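PDB 5GIV: carboxypeptidase 1 from Deinococcus radiodurans str. R1, which probably removes amino acids one at a time from the C-terminus of peptides, with broad specificity, as a zinc-dependent metallocarboxypeptidase of the M32 family. Local coordinates for residues P285-V294 / H466-I476; L201-L211 / T250-A260. One frame throughout, in Å; residues are numbered along the deposited sequence.

Contact 1 of 2, residues P285-V294 / H466-I476; sequences PLGGGVSAGV and HGRRWTPGELI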
loop_
_atom_site.group_PDB
_atom_site.type_symbol
_atom_site.label_atom_id
_atom_site.label_comp_id
_atom_site.label_asym_id
_atom_site.label_seq_id
_atom_site.Cartn_x
_atom_site.Cartn_y
_atom_site.Cartn_z
ATOM N N PRO A 285 -19.768 -2.966 -14.305
ATOM C CA PRO A 285 -20.119 -1.537 -14.262
ATOM C C PRO A 285 -21.152 -1.187 -13.196
ATOM O O PRO A 285 -21.352 0.002 -12.918
ATOM C CB PRO A 285 -20.667 -1.267 -15.670
ATOM C CG PRO A 285 -20.062 -2.325 -16.521
ATOM C CD PRO A 285 -19.965 -3.541 -15.642
ATOM N N LEU A 286 -21.829 -2.168 -12.600
ATOM C CA LEU A 286 -22.789 -1.860 -11.554
ATOM C C LEU A 286 -22.175 -1.913 -10.157
ATOM O O LEU A 286 -22.858 -1.571 -9.188
ATOM C CB LEU A 286 -23.993 -2.817 -11.640
ATOM C CG LEU A 286 -24.804 -2.906 -12.951
ATOM C CD1 LEU A 286 -26.073 -3.755 -12.806
ATOM C CD2 LEU A 286 -25.147 -1.538 -13.518
ATOM N N GLY A 287 -20.910 -2.318 -10.029
ATOM C CA GLY A 287 -20.327 -2.576 -8.724
ATOM C C GLY A 287 -19.722 -1.394 -7.980
ATOM O O GLY A 287 -18.518 -1.389 -7.689
ATOM N N GLY A 288 -20.551 -0.411 -7.638
ATOM C CA GLY A 288 -20.095 0.757 -6.908
ATOM C C GLY A 288 -21.289 1.628 -6.576
ATOM O O GLY A 288 -22.419 1.360 -7.002
ATOM N N GLY A 289 -21.020 2.670 -5.791
ATOM C CA GLY A 289 -22.062 3.620 -5.436
ATOM C C GLY A 289 -22.625 4.345 -6.645
ATOM O O GLY A 289 -21.959 4.517 -7.667
ATOM N N VAL A 290 -23.866 4.810 -6.503
ATOM C CA VAL A 290 -24.628 5.316 -7.643
ATOM C C VAL A 290 -24.439 6.818 -7.884
ATOM O O VAL A 290 -24.559 7.272 -9.027
ATOM C CB VAL A 290 -26.124 4.973 -7.466
ATOM C CG1 VAL A 290 -26.760 5.850 -6.391
ATOM C CG2 VAL A 290 -26.872 5.112 -8.779
ATOM N N SER A 291 -24.135 7.605 -6.848
ATOM C CA SER A 291 -24.023 9.053 -7.017
ATOM C C SER A 291 -23.354 9.662 -5.788
ATOM O O SER A 291 -23.246 9.031 -4.733
ATOM C CB SER A 291 -25.388 9.705 -7.226
ATOM O OG SER A 291 -26.166 9.599 -6.047
ATOM N N ALA A 292 -22.916 10.912 -5.934
ATOM C CA ALA A 292 -22.291 11.591 -4.806
ATOM C C ALA A 292 -23.286 11.793 -3.676
ATOM O O ALA A 292 -22.955 11.583 -2.503
ATOM C CB ALA A 292 -21.707 12.935 -5.247
ATOM N N GLY A 293 -24.508 12.208 -4.009
ATOM C CA GLY A 293 -25.496 12.472 -2.974
ATOM C C GLY A 293 -25.896 11.222 -2.217
ATOM O O GLY A 293 -25.997 11.232 -0.988
ATOM N N VAL A 294 -26.116 10.120 -2.934
ATOM C CA VAL A 294 -26.455 8.881 -2.248
ATOM C C VAL A 294 -25.284 8.431 -1.384
ATOM O O VAL A 294 -25.471 7.998 -0.241
ATOM C CB VAL A 294 -26.872 7.792 -3.257
ATOM C CG1 VAL A 294 -27.060 6.462 -2.546
ATOM C CG2 VAL A 294 -28.146 8.182 -3.951
ATOM N N HIS A 466 -27.779 -2.805 -4.535
ATOM C CA HIS A 466 -28.040 -2.490 -5.934
ATOM C C HIS A 466 -26.883 -1.783 -6.635
ATOM O O HIS A 466 -26.816 -1.829 -7.867
ATOM C CB HIS A 466 -29.316 -1.660 -6.069
ATOM C CG HIS A 466 -30.537 -2.362 -5.570
ATOM N ND1 HIS A 466 -31.285 -1.906 -4.505
ATOM C CD2 HIS A 466 -31.119 -3.515 -5.973
ATOM C CE1 HIS A 466 -32.285 -2.737 -4.285
ATOM N NE2 HIS A 466 -32.203 -3.727 -5.159
ATOM N N GLY A 467 -25.972 -1.145 -5.905
ATOM C CA GLY A 467 -24.911 -0.422 -6.582
ATOM C C GLY A 467 -25.464 0.557 -7.601
ATOM O O GLY A 467 -26.252 1.439 -7.251
ATOM N N ARG A 468 -25.108 0.384 -8.873
ATOM C CA ARG A 468 -25.569 1.264 -9.941
ATOM C C ARG A 468 -26.758 0.676 -10.714
ATOM O O ARG A 468 -27.156 1.236 -11.742
ATOM C CB ARG A 468 -24.392 1.567 -10.883
ATOM C CG ARG A 468 -23.219 2.274 -10.172
ATOM C CD ARG A 468 -22.007 2.548 -11.072
ATOM N NE ARG A 468 -22.177 3.648 -12.017
ATOM C CZ ARG A 468 -21.525 3.756 -13.175
ATOM N NH1 ARG A 468 -20.665 2.814 -13.560
ATOM N NH2 ARG A 468 -21.735 4.809 -13.954
ATOM N N ARG A 469 -27.352 -0.421 -10.217
ATOM C CA ARG A 469 -28.455 -1.088 -10.918
ATOM C C ARG A 469 -29.611 -0.132 -11.210
ATOM O O ARG A 469 -30.222 -0.197 -12.284
ATOM C CB ARG A 469 -28.942 -2.288 -10.098
ATOM C CG ARG A 469 -30.352 -2.780 -10.422
ATOM C CD ARG A 469 -30.351 -3.572 -11.695
ATOM N NE ARG A 469 -31.666 -4.084 -12.094
ATOM C CZ ARG A 469 -32.546 -3.413 -12.832
ATOM N NH1 ARG A 469 -32.288 -2.176 -13.224
ATOM N NH2 ARG A 469 -33.692 -3.980 -13.171
ATOM N N TRP A 470 -29.940 0.748 -10.269
ATOM C CA TRP A 470 -30.972 1.756 -10.468
ATOM C C TRP A 470 -30.345 3.136 -10.590
ATOM O O TRP A 470 -29.282 3.396 -10.024
ATOM C CB TRP A 470 -31.983 1.746 -9.316
ATOM C CG TRP A 470 -32.594 0.388 -9.064
ATOM C CD1 TRP A 470 -32.354 -0.442 -8.008
ATOM C CD2 TRP A 470 -33.562 -0.276 -9.886
ATOM N NE1 TRP A 470 -33.109 -1.585 -8.124
ATOM C CE2 TRP A 470 -33.860 -1.507 -9.267
ATOM C CE3 TRP A 470 -34.205 0.054 -11.087
ATOM C CZ2 TRP A 470 -34.772 -2.417 -9.810
ATOM C CZ3 TRP A 470 -35.108 -0.850 -11.630
ATOM C CH2 TRP A 470 -35.384 -2.069 -10.988
ATOM N N THR A 471 -31.001 4.025 -11.339
ATOM C CA THR A 471 -30.586 5.417 -11.343
ATOM C C THR A 471 -30.814 6.018 -9.961
ATOM O O THR A 471 -31.620 5.514 -9.176
ATOM C CB THR A 471 -31.357 6.240 -12.380
ATOM O OG1 THR A 471 -32.728 6.394 -11.976
ATOM C CG2 THR A 471 -31.315 5.564 -13.730
ATOM N N PRO A 472 -30.119 7.109 -9.640
ATOM C CA PRO A 472 -30.341 7.738 -8.324
ATOM C C PRO A 472 -31.809 7.985 -8.024
ATOM O O PRO A 472 -32.294 7.621 -6.943
ATOM C CB PRO A 472 -29.523 9.031 -8.426
ATOM C CG PRO A 472 -28.422 8.697 -9.406
ATOM C CD PRO A 472 -29.057 7.775 -10.416
ATOM N N GLY A 473 -32.547 8.567 -8.972
ATOM C CA GLY A 473 -33.957 8.826 -8.732
ATOM C C GLY A 473 -34.747 7.553 -8.497
ATOM O O GLY A 473 -35.621 7.505 -7.632
ATOM N N GLU A 474 -34.464 6.507 -9.277
ATOM C CA GLU A 474 -35.158 5.240 -9.082
ATOM C C GLU A 474 -34.835 4.622 -7.728
ATOM O O GLU A 474 -35.727 4.103 -7.050
ATOM C CB GLU A 474 -34.792 4.272 -10.202
ATOM C CG GLU A 474 -35.309 4.672 -11.559
ATOM C CD GLU A 474 -34.638 3.896 -12.673
ATOM O OE1 GLU A 474 -33.616 3.224 -12.411
ATOM O OE2 GLU A 474 -35.137 3.959 -13.812
ATOM N N LEU A 475 -33.557 4.647 -7.325
ATOM C CA LEU A 475 -33.178 4.063 -6.043
ATOM C C LEU A 475 -33.857 4.794 -4.894
ATOM O O LEU A 475 -34.425 4.167 -3.996
ATOM C CB LEU A 475 -31.657 4.075 -5.887
ATOM C CG LEU A 475 -31.030 3.437 -4.639
ATOM C CD1 LEU A 475 -31.143 1.915 -4.649
ATOM C CD2 LEU A 475 -29.565 3.862 -4.506
ATOM N N ILE A 476 -33.834 6.124 -4.922
ATOM C CA ILE A 476 -34.446 6.892 -3.845
ATOM C C ILE A 476 -35.954 6.665 -3.829
ATOM O O ILE A 476 -36.574 6.553 -2.761
ATOM C CB ILE A 476 -34.100 8.380 -4.006
ATOM C CG1 ILE A 476 -32.597 8.593 -3.825
ATOM C CG2 ILE A 476 -34.875 9.209 -2.994
ATOM C CD1 ILE A 476 -32.123 9.961 -4.254
HETATM O O HOH W 1 -24.372 5.829 -11.276
#

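Contact 2 of 2, residues L201-L211 / T250-A260; sequences LGRGFAQERQL and TRVKEQDPTDA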
loop_
_atom_site.group_PDB
_atom_site.type_symbol
_atom_site.label_atom_id
_atom_site.label_comp_id
_atom_site.label_asym_id
_atom_site.label_seq_id
_atom_site.Cartn_x
_atom_site.Cartn_y
_atom_site.Cartn_z
ATOM N N LEU A 201 -13.962 17.951 26.780
ATOM C CA LEU A 201 -13.386 17.432 25.543
ATOM C C LEU A 201 -11.951 17.893 25.322
ATOM O O LEU A 201 -11.262 17.324 24.470
ATOM C CB LEU A 201 -14.251 17.842 24.350
ATOM C CG LEU A 201 -15.686 17.293 24.395
ATOM C CD1 LEU A 201 -16.542 17.881 23.268
ATOM C CD2 LEU A 201 -15.688 15.773 24.362
ATOM N N GLY A 202 -11.478 18.884 26.069
ATOM C CA GLY A 202 -10.126 19.379 25.921
ATOM C C GLY A 202 -9.135 18.857 26.940
ATOM O O GLY A 202 -8.022 19.391 27.032
ATOM N N ARG A 203 -9.488 17.815 27.691
ATOM C CA ARG A 203 -8.655 17.355 28.795
ATOM C C ARG A 203 -7.525 16.435 28.352
ATOM O O ARG A 203 -6.702 16.052 29.192
ATOM C CB ARG A 203 -9.523 16.649 29.846
ATOM C CG ARG A 203 -10.462 17.575 30.576
ATOM C CD ARG A 203 -11.446 16.858 31.498
ATOM N NE ARG A 203 -11.995 17.799 32.472
ATOM C CZ ARG A 203 -12.921 17.501 33.384
ATOM N NH1 ARG A 203 -13.432 16.280 33.452
ATOM N NH2 ARG A 203 -13.339 18.433 34.239
ATOM N N GLY A 204 -7.457 16.087 27.068
ATOM C CA GLY A 204 -6.402 15.222 26.573
ATOM C C GLY A 204 -6.836 13.780 26.419
ATOM O O GLY A 204 -7.040 13.087 27.417
ATOM N N PHE A 205 -6.987 13.321 25.175
ATOM C CA PHE A 205 -7.441 11.970 24.868
ATOM C C PHE A 205 -6.375 11.279 24.026
ATOM O O PHE A 205 -6.138 11.672 22.876
ATOM C CB PHE A 205 -8.784 12.016 24.139
ATOM C CG PHE A 205 -9.935 12.478 25.007
ATOM C CD1 PHE A 205 -9.951 13.760 25.545
ATOM C CD2 PHE A 205 -11.016 11.647 25.246
ATOM C CE1 PHE A 205 -11.008 14.188 26.336
ATOM C CE2 PHE A 205 -12.083 12.074 26.034
ATOM C CZ PHE A 205 -12.077 13.346 26.574
ATOM N N ALA A 206 -5.734 10.254 24.590
ATOM C CA ALA A 206 -4.617 9.607 23.912
ATOM C C ALA A 206 -5.036 9.074 22.545
ATOM O O ALA A 206 -6.072 8.415 22.404
ATOM C CB ALA A 206 -4.067 8.476 24.772
ATOM N N GLN A 207 -4.182 9.318 21.545
ATOM C CA GLN A 207 -4.506 8.974 20.164
ATOM C C GLN A 207 -4.830 7.490 20.007
ATOM O O GLN A 207 -5.778 7.126 19.301
ATOM C CB GLN A 207 -3.342 9.357 19.253
ATOM C CG GLN A 207 -3.297 8.582 17.948
ATOM C CD GLN A 207 -2.255 9.118 16.978
ATOM O OE1 GLN A 207 -2.161 10.325 16.738
ATOM N NE2 GLN A 207 -1.451 8.211 16.419
ATOM N N GLU A 208 -4.053 6.617 20.652
ATOM C CA GLU A 208 -4.253 5.180 20.476
ATOM C C GLU A 208 -5.617 4.733 20.999
ATOM O O GLU A 208 -6.283 3.892 20.383
ATOM C CB GLU A 208 -3.127 4.407 21.166
ATOM C CG GLU A 208 -3.149 2.921 20.879
ATOM C CD GLU A 208 -2.007 2.161 21.541
ATOM O OE1 GLU A 208 -1.195 2.792 22.260
ATOM O OE2 GLU A 208 -1.925 0.923 21.339
ATOM N N ARG A 209 -6.057 5.281 22.131
ATOM C CA ARG A 209 -7.374 4.922 22.636
ATOM C C ARG A 209 -8.492 5.410 21.724
ATOM O O ARG A 209 -9.485 4.700 21.523
ATOM C CB ARG A 209 -7.579 5.470 24.038
ATOM C CG ARG A 209 -6.908 4.661 25.097
ATOM C CD ARG A 209 -6.988 5.338 26.434
ATOM N NE ARG A 209 -6.525 4.409 27.447
ATOM C CZ ARG A 209 -5.287 4.367 27.913
ATOM N NH1 ARG A 209 -4.371 5.221 27.455
ATOM N NH2 ARG A 209 -4.969 3.453 28.830
ATOM N N GLN A 210 -8.340 6.605 21.147
ATOM C CA GLN A 210 -9.362 7.111 20.238
ATOM C C GLN A 210 -9.560 6.162 19.067
ATOM O O GLN A 210 -10.692 5.799 18.736
ATOM C CB GLN A 210 -8.988 8.508 19.741
ATOM C CG GLN A 210 -9.078 9.617 20.770
ATOM C CD GLN A 210 -8.992 10.984 20.112
ATOM O OE1 GLN A 210 -9.660 11.243 19.109
ATOM N NE2 GLN A 210 -8.178 11.864 20.672
ATOM N N LEU A 211 -8.465 5.724 18.445
ATOM C CA LEU A 211 -8.596 4.812 17.318
ATOM C C LEU A 211 -9.245 3.503 17.755
ATOM O O LEU A 211 -10.125 2.977 17.063
ATOM C CB LEU A 211 -7.229 4.548 16.686
ATOM C CG LEU A 211 -6.624 5.755 15.984
ATOM C CD1 LEU A 211 -5.164 5.510 15.585
ATOM C CD2 LEU A 211 -7.484 6.088 14.779
ATOM N N THR A 250 -8.617 8.210 8.856
ATOM C CA THR A 250 -9.111 9.177 9.820
ATOM C C THR A 250 -7.947 10.049 10.273
ATOM O O THR A 250 -6.788 9.827 9.900
ATOM C CB THR A 250 -9.788 8.480 11.013
ATOM O OG1 THR A 250 -10.545 9.436 11.770
ATOM C CG2 THR A 250 -8.742 7.803 11.917
ATOM N N ARG A 251 -8.274 11.069 11.066
ATOM C CA ARG A 251 -7.297 12.021 11.580
ATOM C C ARG A 251 -7.578 12.259 13.052
ATOM O O ARG A 251 -8.730 12.488 13.429
ATOM C CB ARG A 251 -7.364 13.326 10.791
ATOM C CG ARG A 251 -6.773 14.515 11.479
ATOM C CD ARG A 251 -7.290 15.772 10.799
ATOM N NE ARG A 251 -8.751 15.861 10.862
ATOM C CZ ARG A 251 -9.498 16.520 9.980
ATOM N NH1 ARG A 251 -8.922 17.143 8.952
ATOM N NH2 ARG A 251 -10.819 16.551 10.121
ATOM N N VAL A 252 -6.541 12.194 13.884
ATOM C CA VAL A 252 -6.703 12.206 15.332
ATOM C C VAL A 252 -6.127 13.489 15.906
ATOM O O VAL A 252 -4.982 13.849 15.610
ATOM C CB VAL A 252 -6.037 10.984 15.979
ATOM C CG1 VAL A 252 -6.342 10.958 17.484
ATOM C CG2 VAL A 252 -6.510 9.719 15.298
ATOM N N LYS A 253 -6.909 14.163 16.746
ATOM C CA LYS A 253 -6.455 15.298 17.540
ATOM C C LYS A 253 -6.610 14.950 19.016
ATOM O O LYS A 253 -7.731 14.822 19.513
ATOM C CB LYS A 253 -7.233 16.567 17.192
ATOM C CG LYS A 253 -6.837 17.139 15.851
ATOM C CD LYS A 253 -7.275 18.576 15.685
ATOM C CE LYS A 253 -8.656 18.642 15.108
ATOM N NZ LYS A 253 -8.575 18.360 13.648
ATOM N N GLU A 254 -5.492 14.794 19.723
ATOM C CA GLU A 254 -5.600 14.520 21.148
ATOM C C GLU A 254 -6.275 15.661 21.895
ATOM O O GLU A 254 -6.836 15.437 22.970
ATOM C CB GLU A 254 -4.222 14.239 21.750
ATOM C CG GLU A 254 -3.616 12.928 21.277
ATOM C CD GLU A 254 -2.602 12.349 22.250
ATOM O OE1 GLU A 254 -2.111 13.090 23.132
ATOM O OE2 GLU A 254 -2.329 11.131 22.149
ATOM N N GLN A 255 -6.263 16.871 21.341
ATOM C CA GLN A 255 -6.903 17.997 22.009
ATOM C C GLN A 255 -8.411 18.058 21.781
ATOM O O GLN A 255 -9.062 18.935 22.348
ATOM C CB GLN A 255 -6.268 19.317 21.560
ATOM C CG GLN A 255 -6.487 19.669 20.092
ATOM C CD GLN A 255 -5.430 19.105 19.137
ATOM O OE1 GLN A 255 -4.826 18.049 19.381
ATOM N NE2 GLN A 255 -5.209 19.822 18.025
ATOM N N ASP A 256 -8.987 17.163 20.983
ATOM C CA ASP A 256 -10.434 17.118 20.780
ATOM C C ASP A 256 -10.841 15.774 20.181
ATOM O O ASP A 256 -10.623 15.526 18.991
ATOM C CB ASP A 256 -10.907 18.274 19.893
ATOM C CG ASP A 256 -12.417 18.244 19.640
ATOM O OD1 ASP A 256 -13.140 17.423 20.248
ATOM O OD2 ASP A 256 -12.898 19.088 18.862
ATOM N N PRO A 257 -11.438 14.886 20.982
ATOM C CA PRO A 257 -11.719 13.526 20.513
ATOM C C PRO A 257 -12.909 13.414 19.572
ATOM O O PRO A 257 -13.066 12.359 18.940
ATOM C CB PRO A 257 -11.969 12.760 21.816
ATOM C CG PRO A 257 -12.538 13.784 22.728
ATOM C CD PRO A 257 -11.838 15.079 22.384
ATOM N N THR A 258 -13.736 14.457 19.440
ATOM C CA THR A 258 -14.856 14.375 18.507
ATOM C C THR A 258 -14.385 14.338 17.058
ATOM O O THR A 258 -15.082 13.783 16.206
ATOM C CB THR A 258 -15.820 15.552 18.706
ATOM O OG1 THR A 258 -15.172 16.776 18.344
ATOM C CG2 THR A 258 -16.293 15.635 20.148
ATOM N N ASP A 259 -13.204 14.888 16.760
ATOM C CA ASP A 259 -12.715 14.905 15.383
ATOM C C ASP A 259 -12.488 13.492 14.847
ATOM O O ASP A 259 -13.069 13.097 13.830
ATOM C CB ASP A 259 -11.425 15.717 15.290
ATOM C CG ASP A 259 -11.677 17.186 15.014
ATOM O OD1 ASP A 259 -12.500 17.810 15.735
ATOM O OD2 ASP A 259 -11.049 17.712 14.062
ATOM N N ALA A 260 -11.619 12.722 15.510
ATOM C CA ALA A 260 -11.332 11.368 15.049
ATOM C C ALA A 260 -12.588 10.508 15.046
ATOM O O ALA A 260 -12.866 9.791 14.077
ATOM C CB ALA A 260 -10.251 10.732 15.924
HETATM O O HOH W 2 -8.704 16.724 24.846
HETATM O O HOH W 3 -12.071 9.798 19.223
HETATM O O HOH W 4 -9.588 13.415 17.384
#

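Contact 1 of 2, residues P285-V294 / H466-I476
R468 lays its aliphatic chain across the carbonyls of G288 and G289. Its CG lies 3.4 Å from G288 O, and G289 O is also near. The chain then bends at chi3 (75°), and NH1 comes to lie beside P285 O. NH1 donates to P285 O at 3.0 Å; the bond lies in the carbonyl plane but is bent, 133° at the hydrogen, and the oxygen stands out of the guanidinium plane. NH1 also forms a salt bridge with D93. NE is joined to V290 O through one water, which sits at the guanidinium edge, in its plane. The backbone makes the straighter bond: R468 N donates to L286 O at 3.0 Å. R468 belongs to a type II' turn, H466 to R469, which follows helix 453-464. G467 has positive phi in this turn, and a CB there would clash with L286 O.

Further along, V290 packs against the start of helix 472-480. Its CG2, anti to the backbone N, reaches P472 CD at 3.8 Å. Its CG1 meets L475 CD2 at 3.9 Å, the two side chains running past each other in opposite directions. V294 CG1 touches the same L475 methyl. Both helices are capped here. S291 OG accepts from V294 N, while T471 and E474 form a capping box. L428 of helix 420-439 packs on V294 and I476.

The contact joins the loop leading into zinc-ligand helix 292-306 to a distant turn and helix start. Its chemistry is divided: R468 probably has its charge balanced by D93 while its guanidinium holds P285 O directly and V290 O through water, and the helix starts meet through apolar side chains.

Contact 2 of 2, residues L201-L211 / T250-A260
K253 O is gripped from opposite faces of its carbonyl plane, by Q210 NE2 at 3.2 Å and by D256 N. The second bond closes a type I beta turn, K253 to D256, that leads into helix 257-275, the HExxH helix of this M32 metallopeptidase. Q210 CG sits anti to the carbonyl carbon (chi1 -71°) and the chain runs extended, which carries the amide to K253 O. NE2 also donates to F205 O, and both acceptors lie near the amide plane. These bonds fix the amide's rotation and direct OE1 toward A260 CB and two waters. With alanine in place of Q210, K253 O and F205 O would probably lose the donor they share, and a gap would open beside V252 and P257.

E254 ties down the start of the facing helix 207-221. Its OE2 accepts from Q207 N at 2.7 Å, on the anti side and tilted out of the carboxylate plane. E254 O accepts from F205 N at 3.1 Å, in the carbonyl plane and on a lone pair. At the other end, L211 CD2 meets T250 CG2 at 3.6 Å.

P257 makes a CH-pi contact with F205. Its CG stands 3.5 Å from the ring centroid and 7° off the ring normal.

How the contacts relate
Contact 2 closes before contact 1 opens, so the two lie in series along the chain. They are on opposite sides of its centre, with centres 34 Å apart and nearest atoms about 18 Å apart. Each sits at the start of a helix that contributes to the zinc site. Helix 257-275, begun at contact 2, carries H266 and H270; helix 292-306, begun at contact 1, carries E296. The V294 side chain is about 11 Å from the zinc ion and that of T250 about 12 Å. The T250 side chain is also about 6 Å from that of E267, the predicted proton donor/acceptor. Neither contact includes a metal ligand.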